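Side-chain contacts in putative dehydrogenase (Pseudomonas fluorescens, PDB 6UUG), which oxidises methanesulfinate as MsuC, the monooxygenase component of a two-component flavin-dependent system used in bacterial sulfur assimilation: residues A114-F119 and M176-A181; Q126-Q131 and E232-P237; K153-W158 and F223-V228; R159-K164 and K189-A194. One frame throughout, in Å; residues are numbered along the deposited sequence.

Contact 1: residues A114-F119 and M176-A181; sequences ATVRLF and MLIASA
I178 is the residue through which strand 176-181 meets the last turns of helix 100-119, and it does so by spreading two branches over V116 and T115. Coming along the strand, M176 is first: its backbone pairs with G140, and its side chain lies on W139, an aromatic residue that V116 and I178 also touch. One residue further on, L177 bonds by its backbone to I195 on the other neighbouring strand. Then comes I178, pointing at the helix. Its longer branch ends in CD1, which packs against V116 CG1 at 3.7 Å, the two side chains meeting at a slant. That methyl is swung to the V116 side by a second torsion of -82°. The shorter branch, CG2, stands off T115 CG2 at 4.2 Å, a looser van der Waals approach. This is where two parts of an acyl-CoA dehydrogenase-like fold come together, the N-terminal helical region and the β-sheet region that follows it, and the join is wholly apolar and buried. T115 can offer a methyl here because its hydroxyl is engaged elsewhere: OG1 sits anti to the carbonyl carbon (chi1 -59°), bonded to L111 O one turn back and to R248 NE, which leaves CG2 toward the strand. Past I178, A179 and S180 carry the strand away from the helix. S180 has its side chain beside I192 and L190 of strand 189-196, and I192 packs on I178 as well.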
loop_
_atom_site.group_PDB
_atom_site.type_symbol
_atom_site.label_atom_id
_atom_site.label_comp_id
_atom_site.label_asym_id
_atom_site.label_seq_id
_atom_site.Cartn_x
_atom_site.Cartn_y
_atom_site.Cartn_z
ATOM N N ALA A 114 29.928 -13.044 -20.746
ATOM C CA ALA A 114 28.971 -14.141 -20.833
ATOM C C ALA A 114 28.381 -14.254 -22.227
ATOM O O ALA A 114 28.083 -15.364 -22.688
ATOM C CB ALA A 114 27.842 -13.950 -19.815
ATOM N N THR A 115 28.207 -13.116 -22.900
ATOM C CA THR A 115 27.625 -13.091 -24.238
ATOM C C THR A 115 28.502 -13.837 -25.243
ATOM O O THR A 115 28.005 -14.664 -26.014
ATOM C CB THR A 115 27.416 -11.642 -24.683
ATOM O OG1 THR A 115 26.548 -10.975 -23.755
ATOM C CG2 THR A 115 26.772 -11.597 -26.055
ATOM N N VAL A 116 29.807 -13.541 -25.273
ATOM C CA VAL A 116 30.670 -14.279 -26.196
ATOM C C VAL A 116 30.763 -15.742 -25.772
ATOM O O VAL A 116 30.793 -16.649 -26.618
ATOM C CB VAL A 116 32.064 -13.615 -26.332
ATOM C CG1 VAL A 116 31.947 -12.221 -26.904
ATOM C CG2 VAL A 116 32.831 -13.590 -25.026
ATOM N N ARG A 117 30.755 -16.003 -24.460
ATOM C CA ARG A 117 30.855 -17.380 -23.981
ATOM C C ARG A 117 29.663 -18.211 -24.435
ATOM O O ARG A 117 29.819 -19.370 -24.835
ATOM C CB ARG A 117 30.962 -17.395 -22.454
ATOM C CG ARG A 117 30.801 -18.787 -21.812
ATOM C CD ARG A 117 31.978 -19.686 -22.163
ATOM N NE ARG A 117 31.827 -21.049 -21.645
ATOM C CZ ARG A 117 31.151 -22.027 -22.248
ATOM N NH1 ARG A 117 30.527 -21.822 -23.403
ATOM N NH2 ARG A 117 31.095 -23.228 -21.690
ATOM N N LEU A 118 28.463 -17.632 -24.391
ATOM C CA LEU A 118 27.251 -18.383 -24.685
ATOM C C LEU A 118 26.889 -18.415 -26.163
ATOM O O LEU A 118 26.228 -19.369 -26.604
ATOM C CB LEU A 118 26.079 -17.799 -23.888
ATOM C CG LEU A 118 26.126 -17.980 -22.372
ATOM C CD1 LEU A 118 25.011 -17.159 -21.711
ATOM C CD2 LEU A 118 25.987 -19.446 -22.001
ATOM N N PHE A 119 27.303 -17.405 -26.937
ATOM C CA PHE A 119 26.825 -17.227 -28.309
ATOM C C PHE A 119 27.830 -17.634 -29.384
ATOM O O PHE A 119 27.441 -17.716 -30.555
ATOM C CB PHE A 119 26.432 -15.764 -28.579
ATOM C CG PHE A 119 25.211 -15.281 -27.843
ATOM C CD1 PHE A 119 24.430 -16.134 -27.080
ATOM C CD2 PHE A 119 24.844 -13.944 -27.935
ATOM C CE1 PHE A 119 23.301 -15.659 -26.409
ATOM C CE2 PHE A 119 23.719 -13.456 -27.277
ATOM C CZ PHE A 119 22.942 -14.317 -26.511
ATOM N N MET A 176 36.761 -3.442 -25.572
ATOM C CA MET A 176 35.959 -4.253 -26.469
ATOM C C MET A 176 34.499 -3.867 -26.302
ATOM O O MET A 176 34.082 -3.420 -25.226
ATOM C CB MET A 176 36.140 -5.754 -26.196
ATOM C CG MET A 176 37.534 -6.304 -26.499
ATOM S SD MET A 176 37.884 -6.374 -28.273
ATOM C CE MET A 176 36.667 -7.561 -28.843
ATOM N N LEU A 177 33.735 -4.032 -27.385
ATOM C CA LEU A 177 32.302 -3.763 -27.412
ATOM C C LEU A 177 31.561 -4.966 -27.965
ATOM O O LEU A 177 32.044 -5.660 -28.864
ATOM C CB LEU A 177 31.938 -2.559 -28.296
ATOM C CG LEU A 177 32.464 -1.171 -28.008
ATOM C CD1 LEU A 177 32.006 -0.258 -29.128
ATOM C CD2 LEU A 177 31.926 -0.696 -26.671
ATOM N N ILE A 178 30.376 -5.203 -27.424
ATOM C CA ILE A 178 29.398 -6.087 -28.037
ATOM C C ILE A 178 28.420 -5.189 -28.787
ATOM O O ILE A 178 27.693 -4.408 -28.170
ATOM C CB ILE A 178 28.672 -6.944 -26.994
ATOM C CG1 ILE A 178 29.667 -7.788 -26.182
ATOM C CG2 ILE A 178 27.620 -7.802 -27.669
ATOM C CD1 ILE A 178 30.097 -9.053 -26.873
ATOM N N ALA A 179 28.392 -5.291 -30.113
ATOM C CA ALA A 179 27.555 -4.432 -30.945
ATOM C C ALA A 179 26.566 -5.278 -31.730
ATOM O O ALA A 179 26.896 -6.379 -32.176
ATOM C CB ALA A 179 28.408 -3.596 -31.917
ATOM N N SER A 180 25.355 -4.760 -31.914
ATOM C CA SER A 180 24.351 -5.447 -32.712
ATOM C C SER A 180 23.998 -4.631 -33.950
ATOM O O SER A 180 24.155 -3.407 -33.989
ATOM C CB SER A 180 23.080 -5.722 -31.907
ATOM O OG SER A 180 22.563 -4.529 -31.352
ATOM N N ALA A 181 23.500 -5.340 -34.961
ATOM C CA ALA A 181 23.018 -4.735 -36.193
ATOM C C ALA A 181 21.944 -5.644 -36.766
ATOM O O ALA A 181 21.885 -6.831 -36.448
ATOM C CB ALA A 181 24.150 -4.528 -37.208
#

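Contact 2: residues Q126-Q131 and E232-P237; sequences QPWFEQ and ELLLDP
The far corner of the W128 indole, carbons CZ3 and CH2, meets L234 and the backbone of E232. Closest is L234 CD2, 3.9 Å from CZ3 and 4.1 Å from CH2, approaching the ring at an oblique angle. The CA of E232 comes up to the rim near the ring plane, 4.2 Å from CH2, so the indole touches this glutamate at its root and not at its acid group. No hydrogen bond links the two segments. In W128, CG stands anti to the carbonyl carbon (chi1 -80°), and this torsion together with chi2 -32° brings the CZ3/CH2 corner to L234. Behind these contacts, the loop is fixed from several directions. The E232 carboxylate is held by its own chain, OE1 accepting from E229 N while OE2 makes a salt bridge to R199, and L233 O takes a bond from Q124 NE2. Further out, E232 and L234 are tied by backbone bonds to A194 and I192, which runs the loop along strand 189-196. The N-terminal helices of an acyl-CoA dehydrogenase-like fold are thus joined to the loop after strand 221-228, W128 of helix 122-135 lying on A194 with V116 of helix 100-119 beside it.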
loop_
_atom_site.group_PDB
_atom_site.type_symbol
_atom_site.label_atom_id
_atom_site.label_comp_id
_atom_site.label_asym_id
_atom_site.label_seq_id
_atom_site.Cartn_x
_atom_site.Cartn_y
_atom_site.Cartn_z
ATOM N N GLN A 126 37.508 -18.376 -26.162
ATOM C CA GLN A 126 38.672 -18.727 -25.346
ATOM C C GLN A 126 39.809 -17.727 -25.517
ATOM O O GLN A 126 40.329 -17.242 -24.496
ATOM C CB GLN A 126 39.113 -20.171 -25.634
ATOM C CG GLN A 126 38.128 -21.231 -25.142
ATOM C CD GLN A 126 38.631 -22.652 -25.331
ATOM O OE1 GLN A 126 38.330 -23.544 -24.535
ATOM N NE2 GLN A 126 39.398 -22.873 -26.392
ATOM N N PRO A 127 40.222 -17.341 -26.734
ATOM C CA PRO A 127 41.211 -16.253 -26.844
ATOM C C PRO A 127 40.732 -14.942 -26.244
ATOM O O PRO A 127 41.523 -14.218 -25.628
ATOM C CB PRO A 127 41.432 -16.127 -28.360
ATOM C CG PRO A 127 41.016 -17.427 -28.922
ATOM C CD PRO A 127 39.892 -17.908 -28.056
ATOM N N TRP A 128 39.454 -14.606 -26.414
ATOM C CA TRP A 128 38.949 -13.370 -25.820
ATOM C C TRP A 128 39.065 -13.399 -24.301
ATOM O O TRP A 128 39.425 -12.387 -23.686
ATOM C CB TRP A 128 37.503 -13.128 -26.254
ATOM C CG TRP A 128 37.399 -12.543 -27.636
ATOM C CD1 TRP A 128 38.294 -11.699 -28.239
ATOM C CD2 TRP A 128 36.345 -12.755 -28.581
ATOM N NE1 TRP A 128 37.854 -11.372 -29.503
ATOM C CE2 TRP A 128 36.665 -12.015 -29.737
ATOM C CE3 TRP A 128 35.163 -13.507 -28.564
ATOM C CZ2 TRP A 128 35.849 -12.006 -30.864
ATOM C CZ3 TRP A 128 34.354 -13.495 -29.678
ATOM C CH2 TRP A 128 34.697 -12.747 -30.816
ATOM N N PHE A 129 38.762 -14.547 -23.682
ATOM C CA PHE A 129 38.914 -14.690 -22.232
ATOM C C PHE A 129 40.376 -14.563 -21.816
ATOM O O PHE A 129 40.705 -13.870 -20.848
ATOM C CB PHE A 129 38.361 -16.038 -21.766
ATOM C CG PHE A 129 36.873 -16.055 -21.518
ATOM C CD1 PHE A 129 36.052 -15.077 -22.048
ATOM C CD2 PHE A 129 36.304 -17.055 -20.738
ATOM C CE1 PHE A 129 34.670 -15.096 -21.808
ATOM C CE2 PHE A 129 34.936 -17.091 -20.490
ATOM C CZ PHE A 129 34.115 -16.099 -21.024
ATOM N N GLU A 130 41.268 -15.255 -22.525
ATOM C CA GLU A 130 42.687 -15.188 -22.189
ATOM C C GLU A 130 43.220 -13.763 -22.296
ATOM O O GLU A 130 43.929 -13.290 -21.400
ATOM C CB GLU A 130 43.476 -16.140 -23.091
ATOM C CG GLU A 130 43.080 -17.590 -22.924
ATOM C CD GLU A 130 43.750 -18.504 -23.942
ATOM O OE1 GLU A 130 44.141 -18.006 -25.021
ATOM O OE2 GLU A 130 43.888 -19.715 -23.660
ATOM N N GLN A 131 42.887 -13.054 -23.377
ATOM C CA GLN A 131 43.405 -11.693 -23.525
ATOM C C GLN A 131 42.800 -10.744 -22.500
ATOM O O GLN A 131 43.479 -9.834 -22.009
ATOM C CB GLN A 131 43.154 -11.180 -24.937
ATOM C CG GLN A 131 43.851 -11.984 -26.019
ATOM C CD GLN A 131 43.478 -11.505 -27.406
ATOM O OE1 GLN A 131 44.228 -10.762 -28.042
ATOM N NE2 GLN A 131 42.304 -11.915 -27.878
ATOM N N GLU A 232 34.385 -12.467 -35.908
ATOM C CA GLU A 232 33.920 -11.637 -34.809
ATOM C C GLU A 232 32.419 -11.751 -34.579
ATOM O O GLU A 232 31.917 -11.195 -33.598
ATOM C CB GLU A 232 34.328 -10.181 -35.058
ATOM C CG GLU A 232 35.855 -10.030 -35.088
ATOM C CD GLU A 232 36.321 -8.681 -35.578
ATOM O OE1 GLU A 232 35.723 -8.147 -36.537
ATOM O OE2 GLU A 232 37.289 -8.156 -34.996
ATOM N N LEU A 233 31.703 -12.468 -35.449
ATOM C CA LEU A 233 30.260 -12.626 -35.320
ATOM C C LEU A 233 29.939 -13.750 -34.349
ATOM O O LEU A 233 30.546 -14.822 -34.396
ATOM C CB LEU A 233 29.629 -12.934 -36.681
ATOM C CG LEU A 233 29.859 -11.891 -37.778
ATOM C CD1 LEU A 233 29.315 -12.387 -39.113
ATOM C CD2 LEU A 233 29.217 -10.581 -37.391
ATOM N N LEU A 234 28.955 -13.510 -33.479
ATOM C CA LEU A 234 28.563 -14.490 -32.468
ATOM C C LEU A 234 27.393 -15.291 -33.033
ATOM O O LEU A 234 26.230 -14.990 -32.777
ATOM C CB LEU A 234 28.209 -13.797 -31.155
ATOM C CG LEU A 234 29.121 -12.661 -30.676
ATOM C CD1 LEU A 234 28.703 -12.185 -29.279
ATOM C CD2 LEU A 234 30.598 -13.063 -30.698
ATOM N N LEU A 235 27.713 -16.341 -33.791
ATOM C CA LEU A 235 26.719 -17.062 -34.578
ATOM C C LEU A 235 26.493 -18.501 -34.147
ATOM O O LEU A 235 25.413 -19.038 -34.398
ATOM C CB LEU A 235 27.119 -17.066 -36.064
ATOM C CG LEU A 235 27.045 -15.717 -36.776
ATOM C CD1 LEU A 235 27.701 -15.803 -38.145
ATOM C CD2 LEU A 235 25.598 -15.272 -36.900
ATOM N N ASP A 236 27.471 -19.145 -33.518
ATOM C CA ASP A 236 27.382 -20.574 -33.214
ATOM C C ASP A 236 27.529 -20.800 -31.716
ATOM O O ASP A 236 28.657 -20.785 -31.193
ATOM C CB ASP A 236 28.459 -21.338 -33.982
ATOM C CG ASP A 236 28.062 -22.780 -34.273
ATOM O OD1 ASP A 236 26.882 -23.133 -34.050
ATOM O OD2 ASP A 236 28.932 -23.557 -34.724
ATOM N N PRO A 237 26.434 -21.057 -30.979
ATOM C CA PRO A 237 25.051 -21.245 -31.440
ATOM C C PRO A 237 24.234 -19.964 -31.622
ATOM O O PRO A 237 23.078 -20.049 -32.033
ATOM C CB PRO A 237 24.443 -22.090 -30.324
ATOM C CG PRO A 237 25.138 -21.587 -29.094
ATOM C CD PRO A 237 26.560 -21.298 -29.526
#

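Contact 3: residues K153-W158 and F223-V228; sequences KDLGGW and FERVRV
R227 stretches its side chain over one face of the W158 indole. From CB the chain leaves with CG anti to the backbone N (chi1 176°) and stays extended as far as NE, crossing the tryptophan side chain at about a right angle. CG comes first, 3.6 Å from W158 CD1. Next is CD, which sits over the five-membered ring, 4.0 Å from its centroid, as a CH-pi contact. NE passes 3.7 Å from W158 CG, and its salt bridge to E229 OE2 steadies the chain at this point. Beyond it the guanidinium lies flat on the indole in a cation-pi stack, the planes 18° apart. NH2 reaches furthest over the six-membered ring and comes to 3.2 Å from W158 CE3. The tryptophan closes the loop of the β-hairpin made by strands 151-154 and 159-162: L155 N bonds to W158 O at 2.8 Å, and D154 OD1 takes the backbone N of G156 at 2.9 Å in an Asx turn. With chi1 at 65°, the indole CG lies between its own backbone N and carbonyl carbon, and NE1 is bonded to E160 OE2. A leucine in its place would probably strip the R227 guanidinium of the flat surface it rests on and leave E160 without its indole N-H. E160 OE2, outside the two segments, also forms a salt bridge with R225 NH2. The edge of the R225 guanidinium meets L155 CD1, 4.2 Å from NH2, the two side chains, both of exposed residues, crossing at about a right angle.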
loop_
_atom_site.group_PDB
_atom_site.type_symbol
_atom_site.label_atom_id
_atom_site.label_comp_id
_atom_site.label_asym_id
_atom_site.label_seq_id
_atom_site.Cartn_x
_atom_site.Cartn_y
_atom_site.Cartn_z
ATOM N N LYS A 153 25.742 -4.615 -43.786
ATOM C CA LYS A 153 25.835 -4.946 -45.201
ATOM C C LYS A 153 26.918 -5.997 -45.400
ATOM O O LYS A 153 27.974 -5.941 -44.759
ATOM C CB LYS A 153 26.159 -3.708 -46.041
ATOM C CG LYS A 153 25.154 -2.575 -45.911
ATOM C CD LYS A 153 23.794 -2.967 -46.459
ATOM C CE LYS A 153 22.805 -1.825 -46.316
ATOM N NZ LYS A 153 23.333 -0.573 -46.922
ATOM N N ASP A 154 26.651 -6.954 -46.287
ATOM C CA ASP A 154 27.612 -7.995 -46.628
ATOM C C ASP A 154 28.381 -7.572 -47.874
ATOM O O ASP A 154 27.783 -7.361 -48.934
ATOM C CB ASP A 154 26.905 -9.332 -46.851
ATOM C CG ASP A 154 27.870 -10.508 -46.917
ATOM O OD1 ASP A 154 29.102 -10.284 -46.898
ATOM O OD2 ASP A 154 27.393 -11.661 -46.980
ATOM N N LEU A 155 29.702 -7.443 -47.742
ATOM C CA LEU A 155 30.582 -7.132 -48.862
ATOM C C LEU A 155 31.404 -8.345 -49.288
ATOM O O LEU A 155 32.543 -8.205 -49.744
ATOM C CB LEU A 155 31.497 -5.960 -48.512
ATOM C CG LEU A 155 30.767 -4.641 -48.262
ATOM C CD1 LEU A 155 31.752 -3.538 -47.908
ATOM C CD2 LEU A 155 29.953 -4.267 -49.488
ATOM N N GLY A 156 30.838 -9.542 -49.139
ATOM C CA GLY A 156 31.538 -10.765 -49.485
ATOM C C GLY A 156 32.706 -11.064 -48.568
ATOM O O GLY A 156 32.618 -11.942 -47.701
ATOM N N GLY A 157 33.808 -10.332 -48.749
ATOM C CA GLY A 157 34.982 -10.560 -47.923
ATOM C C GLY A 157 34.743 -10.236 -46.461
ATOM O O GLY A 157 35.230 -10.936 -45.569
ATOM N N TRP A 158 33.984 -9.177 -46.192
ATOM C CA TRP A 158 33.669 -8.799 -44.825
ATOM C C TRP A 158 32.292 -8.149 -44.796
ATOM O O TRP A 158 31.669 -7.914 -45.836
ATOM C CB TRP A 158 34.734 -7.860 -44.262
ATOM C CG TRP A 158 34.789 -6.534 -44.959
ATOM C CD1 TRP A 158 34.038 -5.429 -44.684
ATOM C CD2 TRP A 158 35.653 -6.173 -46.043
ATOM N NE1 TRP A 158 34.376 -4.401 -45.532
ATOM C CE2 TRP A 158 35.367 -4.832 -46.374
ATOM C CE3 TRP A 158 36.637 -6.853 -46.765
ATOM C CZ2 TRP A 158 36.033 -4.159 -47.397
ATOM C CZ3 TRP A 158 37.298 -6.183 -47.777
ATOM C CH2 TRP A 158 36.994 -4.851 -48.084
ATOM N N PHE A 223 28.097 4.477 -36.080
ATOM C CA PHE A 223 28.867 3.485 -36.824
ATOM C C PHE A 223 28.934 3.912 -38.286
ATOM O O PHE A 223 27.898 4.013 -38.951
ATOM C CB PHE A 223 28.225 2.098 -36.712
ATOM C CG PHE A 223 28.459 1.418 -35.393
ATOM C CD1 PHE A 223 27.756 1.798 -34.263
ATOM C CD2 PHE A 223 29.371 0.381 -35.290
ATOM C CE1 PHE A 223 27.978 1.168 -33.050
ATOM C CE2 PHE A 223 29.596 -0.253 -34.084
ATOM C CZ PHE A 223 28.903 0.138 -32.965
ATOM N N GLU A 224 30.145 4.140 -38.787
ATOM C CA GLU A 224 30.370 4.573 -40.166
ATOM C C GLU A 224 31.184 3.499 -40.888
ATOM O O GLU A 224 32.412 3.471 -40.769
ATOM C CB GLU A 224 31.085 5.922 -40.204
ATOM C CG GLU A 224 31.091 6.569 -41.576
ATOM C CD GLU A 224 29.723 7.090 -41.971
ATOM O OE1 GLU A 224 29.233 8.030 -41.307
ATOM O OE2 GLU A 224 29.135 6.551 -42.938
ATOM N N ARG A 225 30.496 2.623 -41.624
ATOM C CA ARG A 225 31.126 1.533 -42.379
ATOM C C ARG A 225 32.138 0.769 -41.523
ATOM O O ARG A 225 33.282 0.536 -41.921
ATOM C CB ARG A 225 31.778 2.060 -43.661
ATOM C CG ARG A 225 30.784 2.591 -44.685
ATOM C CD ARG A 225 31.426 2.840 -46.050
ATOM N NE ARG A 225 31.923 1.610 -46.665
ATOM C CZ ARG A 225 33.205 1.367 -46.923
ATOM N NH1 ARG A 225 34.125 2.279 -46.631
ATOM N NH2 ARG A 225 33.568 0.216 -47.481
ATOM N N VAL A 226 31.704 0.369 -40.330
ATOM C CA VAL A 226 32.598 -0.305 -39.392
ATOM C C VAL A 226 32.760 -1.752 -39.825
ATOM O O VAL A 226 31.783 -2.506 -39.885
ATOM C CB VAL A 226 32.066 -0.224 -37.956
ATOM C CG1 VAL A 226 32.973 -1.025 -37.023
ATOM C CG2 VAL A 226 31.949 1.222 -37.517
ATOM N N ARG A 227 33.998 -2.150 -40.105
ATOM C CA ARG A 227 34.246 -3.494 -40.606
ATOM C C ARG A 227 34.085 -4.525 -39.493
ATOM O O ARG A 227 34.513 -4.306 -38.355
ATOM C CB ARG A 227 35.647 -3.580 -41.214
ATOM C CG ARG A 227 36.019 -4.975 -41.670
ATOM C CD ARG A 227 37.352 -5.001 -42.413
ATOM N NE ARG A 227 37.720 -6.366 -42.783
ATOM C CZ ARG A 227 38.411 -6.685 -43.874
ATOM N NH1 ARG A 227 38.699 -7.954 -44.137
ATOM N NH2 ARG A 227 38.806 -5.732 -44.705
ATOM N N VAL A 228 33.450 -5.652 -39.824
ATOM C CA VAL A 228 33.251 -6.759 -38.890
ATOM C C VAL A 228 33.619 -8.064 -39.592
ATOM O O VAL A 228 33.025 -8.406 -40.623
ATOM C CB VAL A 228 31.805 -6.813 -38.361
ATOM C CG1 VAL A 228 31.638 -7.965 -37.399
ATOM C CG2 VAL A 228 31.452 -5.506 -37.664
#

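Contact 4: residues R159-K164 and K189-A194; sequences REFSGK and KLLIAA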
loop_
_atom_site.group_PDB
_atom_site.type_symbol
_atom_site.label_atom_id
_atom_site.label_comp_id
_atom_site.label_asym_id
_atom_site.label_seq_id
_atom_site.Cartn_x
_atom_site.Cartn_y
_atom_site.Cartn_z
ATOM N N ARG A 159 31.822 -7.851 -43.591
ATOM C CA ARG A 159 30.582 -7.117 -43.396
ATOM C C ARG A 159 30.879 -5.758 -42.772
ATOM O O ARG A 159 31.974 -5.506 -42.261
ATOM C CB ARG A 159 29.609 -7.918 -42.528
ATOM C CG ARG A 159 29.341 -9.304 -43.070
ATOM C CD ARG A 159 28.593 -10.141 -42.060
ATOM N NE ARG A 159 28.697 -11.564 -42.351
ATOM C CZ ARG A 159 27.658 -12.368 -42.531
ATOM N NH1 ARG A 159 27.855 -13.656 -42.789
ATOM N NH2 ARG A 159 26.423 -11.889 -42.443
ATOM N N GLU A 160 29.890 -4.870 -42.814
ATOM C CA GLU A 160 30.054 -3.530 -42.269
ATOM C C GLU A 160 28.793 -3.119 -41.526
ATOM O O GLU A 160 27.685 -3.255 -42.056
ATOM C CB GLU A 160 30.372 -2.514 -43.375
ATOM C CG GLU A 160 31.808 -2.586 -43.864
ATOM C CD GLU A 160 32.109 -1.604 -44.985
ATOM O OE1 GLU A 160 31.262 -0.733 -45.278
ATOM O OE2 GLU A 160 33.204 -1.714 -45.574
ATOM N N PHE A 161 28.967 -2.619 -40.302
ATOM C CA PHE A 161 27.870 -2.037 -39.537
ATOM C C PHE A 161 27.834 -0.537 -39.800
ATOM O O PHE A 161 28.872 0.130 -39.742
ATOM C CB PHE A 161 28.024 -2.279 -38.030
ATOM C CG PHE A 161 27.852 -3.720 -37.594
ATOM C CD1 PHE A 161 27.741 -4.753 -38.513
ATOM C CD2 PHE A 161 27.807 -4.032 -36.240
ATOM C CE1 PHE A 161 27.596 -6.065 -38.091
ATOM C CE2 PHE A 161 27.658 -5.343 -35.813
ATOM C CZ PHE A 161 27.551 -6.359 -36.739
ATOM N N SER A 162 26.642 -0.011 -40.079
ATOM C CA SER A 162 26.445 1.416 -40.306
ATOM C C SER A 162 25.129 1.852 -39.679
ATOM O O SER A 162 24.115 1.167 -39.818
ATOM C CB SER A 162 26.436 1.758 -41.806
ATOM O OG SER A 162 27.694 1.502 -42.402
ATOM N N GLY A 163 25.149 2.988 -38.996
ATOM C CA GLY A 163 23.954 3.532 -38.394
ATOM C C GLY A 163 24.262 4.099 -37.028
ATOM O O GLY A 163 25.418 4.278 -36.648
ATOM N N LYS A 164 23.208 4.390 -36.275
ATOM C CA LYS A 164 23.350 4.983 -34.954
ATOM C C LYS A 164 22.783 4.047 -33.895
ATOM O O LYS A 164 21.942 3.191 -34.187
ATOM C CB LYS A 164 22.661 6.353 -34.891
ATOM C CG LYS A 164 23.306 7.383 -35.807
ATOM C CD LYS A 164 22.628 8.736 -35.712
ATOM C CE LYS A 164 23.341 9.761 -36.585
ATOM N NZ LYS A 164 24.770 9.943 -36.191
ATOM N N LYS A 189 17.042 -9.867 -39.343
ATOM C CA LYS A 189 17.555 -10.709 -38.268
ATOM C C LYS A 189 18.673 -9.986 -37.527
ATOM O O LYS A 189 19.547 -9.376 -38.146
ATOM C CB LYS A 189 18.071 -12.040 -38.816
ATOM N N LEU A 190 18.639 -10.062 -36.201
ATOM C CA LEU A 190 19.662 -9.416 -35.391
ATOM C C LEU A 190 20.976 -10.183 -35.474
ATOM O O LEU A 190 21.001 -11.415 -35.405
ATOM C CB LEU A 190 19.204 -9.314 -33.933
ATOM C CG LEU A 190 20.063 -8.446 -33.008
ATOM C CD1 LEU A 190 20.062 -6.996 -33.477
ATOM C CD2 LEU A 190 19.582 -8.545 -31.563
ATOM N N LEU A 191 22.074 -9.444 -35.622
ATOM C CA LEU A 191 23.418 -10.008 -35.693
ATOM C C LEU A 191 24.281 -9.349 -34.625
ATOM O O LEU A 191 24.286 -8.121 -34.503
ATOM C CB LEU A 191 24.019 -9.787 -37.087
ATOM C CG LEU A 191 25.464 -10.217 -37.299
ATOM C CD1 LEU A 191 25.565 -11.730 -37.235
ATOM C CD2 LEU A 191 25.980 -9.692 -38.631
ATOM N N ILE A 192 25.004 -10.161 -33.848
ATOM C CA ILE A 192 25.819 -9.682 -32.735
ATOM C C ILE A 192 27.291 -9.921 -33.057
ATOM O O ILE A 192 27.654 -10.985 -33.565
ATOM C CB ILE A 192 25.450 -10.393 -31.417
ATOM C CG1 ILE A 192 23.928 -10.559 -31.272
ATOM C CG2 ILE A 192 26.047 -9.641 -30.239
ATOM C CD1 ILE A 192 23.186 -9.278 -31.151
ATOM N N ALA A 193 28.136 -8.941 -32.744
ATOM C CA ALA A 193 29.573 -9.067 -32.963
ATOM C C ALA A 193 30.330 -8.505 -31.767
ATOM O O ALA A 193 29.840 -7.618 -31.070
ATOM C CB ALA A 193 30.010 -8.337 -34.245
ATOM N N ALA A 194 31.536 -9.026 -31.537
ATOM C CA ALA A 194 32.464 -8.483 -30.551
ATOM C C ALA A 194 33.613 -7.809 -31.293
ATOM O O ALA A 194 34.334 -8.472 -32.042
ATOM C CB ALA A 194 32.999 -9.578 -29.630
#
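F161 and R159, two residues before it, pack on L191 and A193 in an apolar contact where the two sheets of the β-region face each other in this acyl-CoA dehydrogenase-like fold. Strand 159-162 belongs to the antiparallel sheet, strand 189-194 to the three-stranded mixed one, and their axes pass 10.4 Å apart at an angle of 102°. The two strands therefore cross at nearly a right angle, with no backbone bond between them, and side chains must span the gap. F161 does most of this. Its CG is anti to the carbonyl carbon, and chi1 -69° carries the ring to the side where L191 and A193 lie. L191 CD2 arrives at the ring edge, near its plane, 4.0 Å from CE1, and A193 CB lies at a slant, 4.0 Å from CZ. With an alanine here, a gap would probably open between the sheets, and L191 CD2 and A193 CB would probably lose their shared aromatic partner. Around them, V228 and F223 of the same sheet and A181 from the other press on F161 too, so the ring is enclosed from both sheets. R159 touches L191 through CD, while its NE is held by a salt bridge to E230 OE1. That CD comes within 4.3 Å of L191 CD2, so that one methyl touches both the phenyl edge and the arginine chain.

Overall arrangement
Contacts 1 and 2 lie about 8 Å apart between centres, as do contacts 3 and 4, and contact 1 lies about 11 Å from contact 4. Helices 100-119 and 122-135 follow each other and carry the first segments of contacts 1 and 2. Strands 176-183 and 189-196 join contact 1 to contact 4 as neighbours in one sheet, while strand 159-162 links contact 4 to contact 3 in the other. The loop of contact 2 closes the circuit, bonding L234 N to I192 O. Along the chain contacts 3 and 4 fall between the segments of contact 2. Contacts 1 and 2 join those helices to the β-region, contact 4 joins its two sheets, and contact 3 lies within one.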